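Local coordinates for protein carbohydrate binding module (Uncultured bacterium, PDB 2W3J) that probably binds uronic acid sugars as a calcium-containing, non-catalytic carbohydrate-binding module of family 35, at residues A[1-13]-A[122-136]. Sequence-based numbering, arbitrary orientation.
Sequences MWLFEESAVGFCS and DSIRVTGNGITPAAC. With CA (calcium ion), chain C.
Phe-4 is wedged between Val-126 and Pro-133, its CE2 lying 4.0 Å from Val-126 CG2 and its CE1 3.9 Å from Pro-133 CA, while Trp-2 CD1 covers one face of the ring. With CG beside the backbone N (chi1 -68°), the ring brings one edge against the Ile-124 carbonyl oxygen; Leu-45 of strand 40-47 also touches this side chain. Replacing Phe-4 by alanine is likely to open a gap between strands 122-126 and 131-133 and to leave Val-126 and Pro-133 without their shared apolar partner. Further out, Pro-133 lays CD over the face of the Trp-2 indole in a CH-pi contact, 3.6 Å from the centroid of the five-membered ring, and its CG meets Val-9 CG1. Strands 2-5 and 122-126 run antiparallel, with paired backbone bonds at Trp-2/Val-126 and Phe-4/Ile-124; the shortest joins Phe-4 N to Ile-124 O (2.7 Å). At one end, Met-1 N donates to Gly-128 O (2.9 Å). At the other, Glu-5 OE1, Glu-6 OE1 and both O and OD1 of Asp-122 bind calcium, joined by Thr-26 and Gly-29; Arg-58 forms a salt bridge with Asp-122 OD2. An N-terminal edge strand paired with the penultimate strand, beside a bound calcium, fits the beta-sandwich fold of family 35 and family 6 carbohydrate-binding modules.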
ATOM      1  N   MET A   1     -13.256   3.761   9.144  1.00 22.90           N
ATOM      2  CA  MET A   1     -12.245   3.404   8.099  0.50 22.02           C
ATOM      3  C   MET A   1     -11.345   4.603   7.819  1.00 21.80           C
ATOM      4  O   MET A   1     -11.673   5.751   8.166  1.00 20.60           O
ATOM      5  CB  MET A   1     -12.948   2.979   6.810  0.50 22.69           C
ATOM      6  CG  MET A   1     -13.452   4.149   5.966  0.50 24.26           C
ATOM      7  SD  MET A   1     -12.374   4.542   4.568  0.50 27.49           S
ATOM      8  CE  MET A   1     -12.813   3.187   3.465  0.50 25.81           C
ATOM      9  N   TRP A   2     -10.189   4.358   7.188  1.00 19.13           N
ATOM     10  CA  TRP A   2      -9.384   5.495   6.781  1.00 17.40           C
ATOM     11  C   TRP A   2      -8.761   5.154   5.430  1.00 17.40           C
ATOM     12  O   TRP A   2      -8.280   4.033   5.226  1.00 16.99           O
ATOM     13  CB  TRP A   2      -8.281   5.848   7.794  1.00 17.03           C
ATOM     14  CG  TRP A   2      -7.750   7.202   7.553  1.00 16.88           C
ATOM     15  CD1 TRP A   2      -6.613   7.537   6.871  1.00 13.68           C
ATOM     16  CD2 TRP A   2      -8.372   8.439   7.926  1.00 15.61           C
ATOM     17  NE1 TRP A   2      -6.483   8.904   6.811  1.00 16.61           N
ATOM     18  CE2 TRP A   2      -7.549   9.480   7.456  1.00 17.30           C
ATOM     19  CE3 TRP A   2      -9.549   8.756   8.630  1.00 18.31           C
ATOM     20  CZ2 TRP A   2      -7.839  10.834   7.672  1.00 17.78           C
ATOM     21  CZ3 TRP A   2      -9.839  10.089   8.848  1.00 17.78           C
ATOM     22  CH2 TRP A   2      -8.999  11.119   8.349  1.00 17.81           C
ATOM     23  N   LEU A   3      -8.773   6.128   4.535  1.00 16.13           N
ATOM     24  CA  LEU A   3      -8.136   5.982   3.234  1.00 15.73           C
ATOM     25  C   LEU A   3      -6.843   6.748   3.241  1.00 15.54           C
ATOM     26  O   LEU A   3      -6.838   7.984   3.419  1.00 16.92           O
ATOM     27  CB  LEU A   3      -9.078   6.511   2.150  1.00 16.16           C
ATOM     28  CG  LEU A   3      -8.533   6.526   0.714  1.00 18.08           C
ATOM     29  CD1 LEU A   3      -8.237   5.098   0.270  1.00 19.37           C
ATOM     30  CD2 LEU A   3      -9.556   7.206  -0.269  1.00 20.05           C
ATOM     31  N   PHE A   4      -5.726   6.033   3.043  1.00 14.91           N
ATOM     32  CA  PHE A   4      -4.382   6.615   3.152  1.00 14.64           C
ATOM     33  C   PHE A   4      -3.813   6.937   1.755  1.00 15.05           C
ATOM     34  O   PHE A   4      -3.648   6.036   0.955  1.00 16.17           O
ATOM     35  CB  PHE A   4      -3.418   5.601   3.806  1.00 14.55           C
ATOM     36  CG  PHE A   4      -3.728   5.335   5.272  1.00 14.12           C
ATOM     37  CD1 PHE A   4      -2.989   5.957   6.253  1.00 16.26           C
ATOM     38  CD2 PHE A   4      -4.753   4.460   5.630  1.00 16.67           C
ATOM     39  CE1 PHE A   4      -3.259   5.717   7.623  1.00 18.69           C
ATOM     40  CE2 PHE A   4      -5.046   4.231   6.992  1.00 15.69           C
ATOM     41  CZ  PHE A   4      -4.287   4.872   7.965  1.00 16.32           C
ATOM     42  N   GLU A   5      -3.540   8.209   1.515  1.00 15.45           N
ATOM     43  CA  GLU A   5      -2.984   8.707   0.255  1.00 17.08           C
ATOM     44  C   GLU A   5      -1.532   9.105   0.469  1.00 17.76           C
ATOM     45  O   GLU A   5      -1.112   9.529   1.571  1.00 17.91           O
ATOM     46  CB  GLU A   5      -3.780   9.944  -0.191  1.00 17.19           C
ATOM     47  CG  GLU A   5      -5.232   9.635  -0.445  1.00 16.40           C
ATOM     48  CD  GLU A   5      -5.477   8.925  -1.766  1.00 19.21           C
ATOM     49  OE1 GLU A   5      -4.513   8.754  -2.560  1.00 16.19           O
ATOM     50  OE2 GLU A   5      -6.648   8.539  -2.036  1.00 19.90           O
ATOM     51  N   GLU A   6      -0.754   9.049  -0.607  1.00 17.77           N
ATOM     52  CA  GLU A   6       0.589   9.598  -0.541  1.00 18.79           C
ATOM     53  C   GLU A   6       0.567  11.090  -0.191  1.00 19.95           C
ATOM     54  O   GLU A   6      -0.386  11.815  -0.527  1.00 19.87           O
ATOM     55  CB  GLU A   6       1.301   9.337  -1.870  1.00 19.31           C
ATOM     56  CG  GLU A   6       0.780  10.124  -3.068  1.00 20.43           C
ATOM     57  CD  GLU A   6      -0.687   9.842  -3.438  1.00 24.21           C
ATOM     58  OE1 GLU A   6      -1.159   8.688  -3.286  1.00 24.35           O
ATOM     59  OE2 GLU A   6      -1.372  10.790  -3.917  1.00 27.22           O
ATOM     60  N   SER A   7       1.602  11.511   0.527  1.00 21.10           N
ATOM     61  CA  SER A   7       1.773  12.904   0.949  0.50 22.24           C
ATOM     62  C   SER A   7       0.660  13.401   1.894  1.00 23.38           C
ATOM     63  O   SER A   7       0.464  14.612   2.053  1.00 25.92           O
ATOM     64  CB  SER A   7       1.908  13.827  -0.269  0.50 22.46           C
ATOM     65  OG  SER A   7       2.859  13.314  -1.193  0.50 19.52           O
ATOM     66  N   ALA A   8      -0.098  12.482   2.478  1.00 21.34           N
ATOM     67  CA  ALA A   8      -1.108  12.893   3.449  1.00 20.54           C
ATOM     68  C   ALA A   8      -0.639  12.295   4.775  1.00 20.15           C
ATOM     69  O   ALA A   8       0.194  11.388   4.780  1.00 20.66           O
ATOM     70  CB  ALA A   8      -2.494  12.350   3.072  1.00 19.65           C
ATOM     71  N   VAL A   9      -1.158  12.787   5.905  1.00 19.55           N
ATOM     72  CA  VAL A   9      -0.752  12.225   7.193  1.00 19.85           C
ATOM     73  C   VAL A   9      -1.030  10.720   7.198  1.00 18.33           C
ATOM     74  O   VAL A   9      -2.025  10.252   6.645  1.00 19.03           O
ATOM     75  CB  VAL A   9      -1.456  12.976   8.398  1.00 19.54           C
ATOM     76  CG1 VAL A   9      -2.949  12.726   8.385  1.00 22.09           C
ATOM     77  CG2 VAL A   9      -0.890  12.525   9.696  1.00 23.40           C
ATOM     78  N   GLY A  10      -0.141   9.944   7.818  1.00 18.79           N
ATOM     79  CA  GLY A  10      -0.284   8.490   7.834  1.00 18.00           C
ATOM     80  C   GLY A  10       0.658   7.877   6.790  1.00 18.95           C
ATOM     81  O   GLY A  10       0.937   6.682   6.833  1.00 18.14           O
ATOM     82  N   PHE A  11       1.136   8.696   5.860  1.00 17.78           N
ATOM     83  CA  PHE A  11       2.082   8.222   4.835  1.00 19.25           C
ATOM     84  C   PHE A  11       3.496   8.561   5.255  1.00 19.88           C
ATOM     85  O   PHE A  11       3.793   9.718   5.491  1.00 21.10           O
ATOM     86  CB  PHE A  11       1.779   8.859   3.478  1.00 18.73           C
ATOM     87  CG  PHE A  11       2.698   8.380   2.386  1.00 20.49           C
ATOM     88  CD1 PHE A  11       2.403   7.207   1.699  1.00 22.71           C
ATOM     89  CD2 PHE A  11       3.846   9.089   2.064  1.00 23.93           C
ATOM     90  CE1 PHE A  11       3.242   6.732   0.692  1.00 22.95           C
ATOM     91  CE2 PHE A  11       4.703   8.606   1.041  1.00 24.67           C
ATOM     92  CZ  PHE A  11       4.378   7.417   0.379  1.00 23.36           C
ATOM     93  N   CYS A  12       4.375   7.563   5.347  1.00 19.41           N
ATOM     94  CA  CYS A  12       5.713   7.789   5.901  1.00 20.10           C
ATOM     95  C   CYS A  12       6.804   7.935   4.864  1.00 19.84           C
ATOM     96  O   CYS A  12       7.573   8.893   4.905  1.00 20.77           O
ATOM     97  CB  CYS A  12       6.108   6.655   6.848  1.00 20.66           C
ATOM     98  SG  CYS A  12       4.896   6.459   8.193  1.00 25.90           S
ATOM     99  N   SER A  13       6.911   6.966   3.976  1.00 18.85           N
ATOM    100  CA  SER A  13       8.053   6.953   3.052  1.00 18.25           C
ATOM    101  C   SER A  13       7.744   6.048   1.882  1.00 18.06           C
ATOM    102  O   SER A  13       6.863   5.192   1.939  1.00 16.28           O
ATOM    103  CB  SER A  13       9.356   6.478   3.767  1.00 17.80           C
ATOM    104  OG  SER A  13       9.249   5.127   4.172  1.00 21.42           O
ATOM    105  N   ASP A 122      -1.824   3.490  -5.519  1.00 11.07           N
ATOM    106  CA  ASP A 122      -2.665   4.699  -5.420  1.00 12.14           C
ATOM    107  C   ASP A 122      -2.966   5.017  -3.948  1.00 13.29           C
ATOM    108  O   ASP A 122      -2.902   6.167  -3.508  1.00 13.42           O
ATOM    109  CB  ASP A 122      -3.973   4.449  -6.169  1.00 12.40           C
ATOM    110  CG  ASP A 122      -4.909   5.625  -6.091  1.00 15.43           C
ATOM    111  OD1 ASP A 122      -4.396   6.779  -6.113  1.00 14.88           O
ATOM    112  OD2 ASP A 122      -6.126   5.374  -6.032  1.00 19.69           O
ATOM    113  N   SER A 123      -3.325   3.989  -3.202  1.00 13.52           N
ATOM    114  CA  SER A 123      -3.766   4.208  -1.824  1.00 12.77           C
ATOM    115  C   SER A 123      -3.884   2.875  -1.110  1.00 13.46           C
ATOM    116  O   SER A 123      -3.917   1.802  -1.731  1.00 14.18           O
ATOM    117  CB  SER A 123      -5.167   4.857  -1.849  1.00 11.82           C
ATOM    118  OG  SER A 123      -6.114   4.005  -2.541  1.00 15.13           O
ATOM    119  N   ILE A 124      -3.964   2.950   0.208  1.00 12.62           N
ATOM    120  CA  ILE A 124      -4.402   1.811   0.996  1.00 14.45           C
ATOM    121  C   ILE A 124      -5.574   2.272   1.883  1.00 14.95           C
ATOM    122  O   ILE A 124      -5.537   3.366   2.428  1.00 15.60           O
ATOM    123  CB  ILE A 124      -3.258   1.130   1.803  1.00 14.72           C
ATOM    124  CG1 ILE A 124      -3.772  -0.162   2.430  1.00 14.77           C
ATOM    125  CG2 ILE A 124      -2.607   2.025   2.882  1.00 15.17           C
ATOM    126  CD1 ILE A 124      -2.645  -0.930   3.094  1.00 18.27           C
ATOM    127  N   ARG A 125      -6.619   1.448   1.920  1.00 16.54           N
ATOM    128  CA  ARG A 125      -7.833   1.740   2.690  0.50 17.83           C
ATOM    129  C   ARG A 125      -7.951   0.679   3.775  1.00 18.41           C
ATOM    130  O   ARG A 125      -7.981  -0.510   3.467  1.00 19.37           O
ATOM    131  CB  ARG A 125      -9.051   1.652   1.768  0.50 17.98           C
ATOM    132  CG  ARG A 125     -10.399   2.056   2.417  0.50 19.79           C
ATOM    133  CD  ARG A 125     -11.550   1.712   1.501  0.50 21.59           C
ATOM    134  NE  ARG A 125     -11.462   2.364   0.198  0.50 21.35           N
ATOM    135  CZ  ARG A 125     -11.956   3.570  -0.058  0.50 22.47           C
ATOM    136  NH1 ARG A 125     -12.551   4.262   0.906  0.50 22.69           N
ATOM    137  NH2 ARG A 125     -11.844   4.093  -1.273  0.50 22.20           N
ATOM    138  N   VAL A 126      -8.005   1.102   5.037  1.00 18.62           N
ATOM    139  CA  VAL A 126      -8.200   0.136   6.117  1.00 19.56           C
ATOM    140  C   VAL A 126      -9.639   0.287   6.646  1.00 21.65           C
ATOM    141  O   VAL A 126     -10.019   1.372   7.112  1.00 21.52           O
ATOM    142  CB  VAL A 126      -7.168   0.366   7.234  1.00 20.49           C
ATOM    143  CG1 VAL A 126      -7.374  -0.638   8.423  1.00 18.97           C
ATOM    144  CG2 VAL A 126      -5.733   0.266   6.637  1.00 19.60           C
ATOM    145  N   THR A 127     -10.418  -0.778   6.548  1.00 22.94           N
ATOM    146  CA  THR A 127     -11.816  -0.708   6.985  0.50 25.12           C
ATOM    147  C   THR A 127     -11.991  -1.106   8.442  1.00 25.96           C
ATOM    148  O   THR A 127     -11.197  -1.862   9.002  1.00 27.03           O
ATOM    149  CB  THR A 127     -12.751  -1.540   6.098  0.50 24.97           C
ATOM    150  OG1 THR A 127     -12.318  -2.905   6.074  0.50 25.70           O
ATOM    151  CG2 THR A 127     -12.770  -0.980   4.702  0.50 26.27           C
ATOM    152  N   GLY A 128     -13.038  -0.566   9.065  1.00 27.82           N
ATOM    153  CA  GLY A 128     -13.298  -0.809  10.481  1.00 28.95           C
ATOM    154  C   GLY A 128     -13.370   0.492  11.259  1.00 30.07           C
ATOM    155  O   GLY A 128     -12.811   1.514  10.851  1.00 29.70           O
ATOM    156  N   ASN A 129     -14.061   0.462  12.398  1.00 30.21           N
ATOM    157  CA  ASN A 129     -14.205   1.644  13.208  1.00 30.34           C
ATOM    158  C   ASN A 129     -12.912   1.918  13.927  1.00 28.90           C
ATOM    159  O   ASN A 129     -12.133   1.007  14.182  1.00 29.17           O
ATOM    160  CB  ASN A 129     -15.322   1.460  14.254  1.00 31.62           C
ATOM    161  CG  ASN A 129     -16.637   1.014  13.632  1.00 36.11           C
ATOM    162  OD1 ASN A 129     -17.091   1.578  12.623  1.00 40.84           O
ATOM    163  ND2 ASN A 129     -17.266   0.006  14.235  1.00 39.49           N
ATOM    164  N   GLY A 130     -12.696   3.174  14.278  1.00 27.30           N
ATOM    165  CA  GLY A 130     -11.593   3.529  15.144  1.00 25.99           C
ATOM    166  C   GLY A 130     -10.216   3.492  14.490  1.00 24.82           C
ATOM    167  O   GLY A 130      -9.206   3.361  15.173  1.00 25.86           O
ATOM    168  N   ILE A 131     -10.178   3.631  13.172  1.00 22.50           N
ATOM    169  CA  ILE A 131      -8.891   3.690  12.455  1.00 20.27           C
ATOM    170  C   ILE A 131      -8.618   5.153  12.089  1.00 19.15           C
ATOM    171  O   ILE A 131      -9.488   5.815  11.490  1.00 19.02           O
ATOM    172  CB  ILE A 131      -8.940   2.835  11.171  1.00 19.89           C
ATOM    173  CG1 ILE A 131      -9.188   1.363  11.481  1.00 20.95           C
ATOM    174  CG2 ILE A 131      -7.655   3.001  10.383  1.00 19.75           C
ATOM    175  CD1 ILE A 131      -8.068   0.712  12.236  1.00 22.94           C
ATOM    176  N   THR A 132      -7.452   5.666  12.473  1.00 18.64           N
ATOM    177  CA  THR A 132      -7.014   7.002  12.075  1.00 19.52           C
ATOM    178  C   THR A 132      -5.551   6.929  11.646  1.00 18.84           C
ATOM    179  O   THR A 132      -4.898   5.930  11.900  1.00 19.96           O
ATOM    180  CB  THR A 132      -7.098   8.027  13.231  1.00 20.07           C
ATOM    181  OG1 THR A 132      -6.385   7.531  14.364  1.00 23.77           O
ATOM    182  CG2 THR A 132      -8.569   8.267  13.635  1.00 22.23           C
ATOM    183  N   PRO A 133      -5.037   7.996  11.027  1.00 18.66           N
ATOM    184  CA  PRO A 133      -3.626   8.048  10.701  1.00 18.43           C
ATOM    185  C   PRO A 133      -2.843   8.279  11.984  1.00 19.19           C
ATOM    186  O   PRO A 133      -3.410   8.749  12.961  1.00 18.93           O
ATOM    187  CB  PRO A 133      -3.502   9.263   9.757  1.00 19.04           C
ATOM    188  CG  PRO A 133      -4.771  10.042   9.936  1.00 19.52           C
ATOM    189  CD  PRO A 133      -5.804   9.133  10.488  1.00 18.53           C
ATOM    190  N   ALA A 134      -1.566   7.911  11.984  1.00 18.43           N
ATOM    191  CA  ALA A 134      -0.676   8.156  13.126  1.00 19.71           C
ATOM    192  C   ALA A 134       0.591   8.865  12.673  1.00 20.98           C
ATOM    193  O   ALA A 134       0.896   8.883  11.469  1.00 20.13           O
ATOM    194  CB  ALA A 134      -0.331   6.825  13.826  1.00 19.61           C
ATOM    195  N   ALA A 135       1.332   9.464  13.609  1.00 21.33           N
ATOM    196  CA  ALA A 135       2.590  10.103  13.249  1.00 23.34           C
ATOM    197  C   ALA A 135       3.583   9.049  12.730  1.00 24.27           C
ATOM    198  O   ALA A 135       3.512   7.879  13.106  1.00 24.33           O
ATOM    199  CB  ALA A 135       3.189  10.815  14.465  1.00 23.38           C
ATOM    200  N   CYS A 136       4.510   9.481  11.885  1.00 27.11           N
ATOM    201  CA  CYS A 136       5.569   8.611  11.380  1.00 29.90           C
ATOM    202  C   CYS A 136       6.648   8.443  12.431  1.00 31.18           C
ATOM    203  O   CYS A 136       7.035   9.418  13.053  1.00 31.38           O
ATOM    204  CB  CYS A 136       6.182   9.251  10.151  1.00 29.95           C
ATOM    205  SG  CYS A 136       4.941   9.449   8.879  1.00 37.42           S
TER
HETATM  206 CA    CA C1139      -3.353   8.281  -4.589  1.00 22.79          CA
HETATM  207  O   HOH W   1     -12.146   4.903  11.374  1.00 30.16           O
HETATM  208  O   HOH W   2     -15.298   1.172   8.429  1.00 45.93           O
HETATM  209  O   HOH W   3       1.646  10.673   9.657  1.00 33.55           O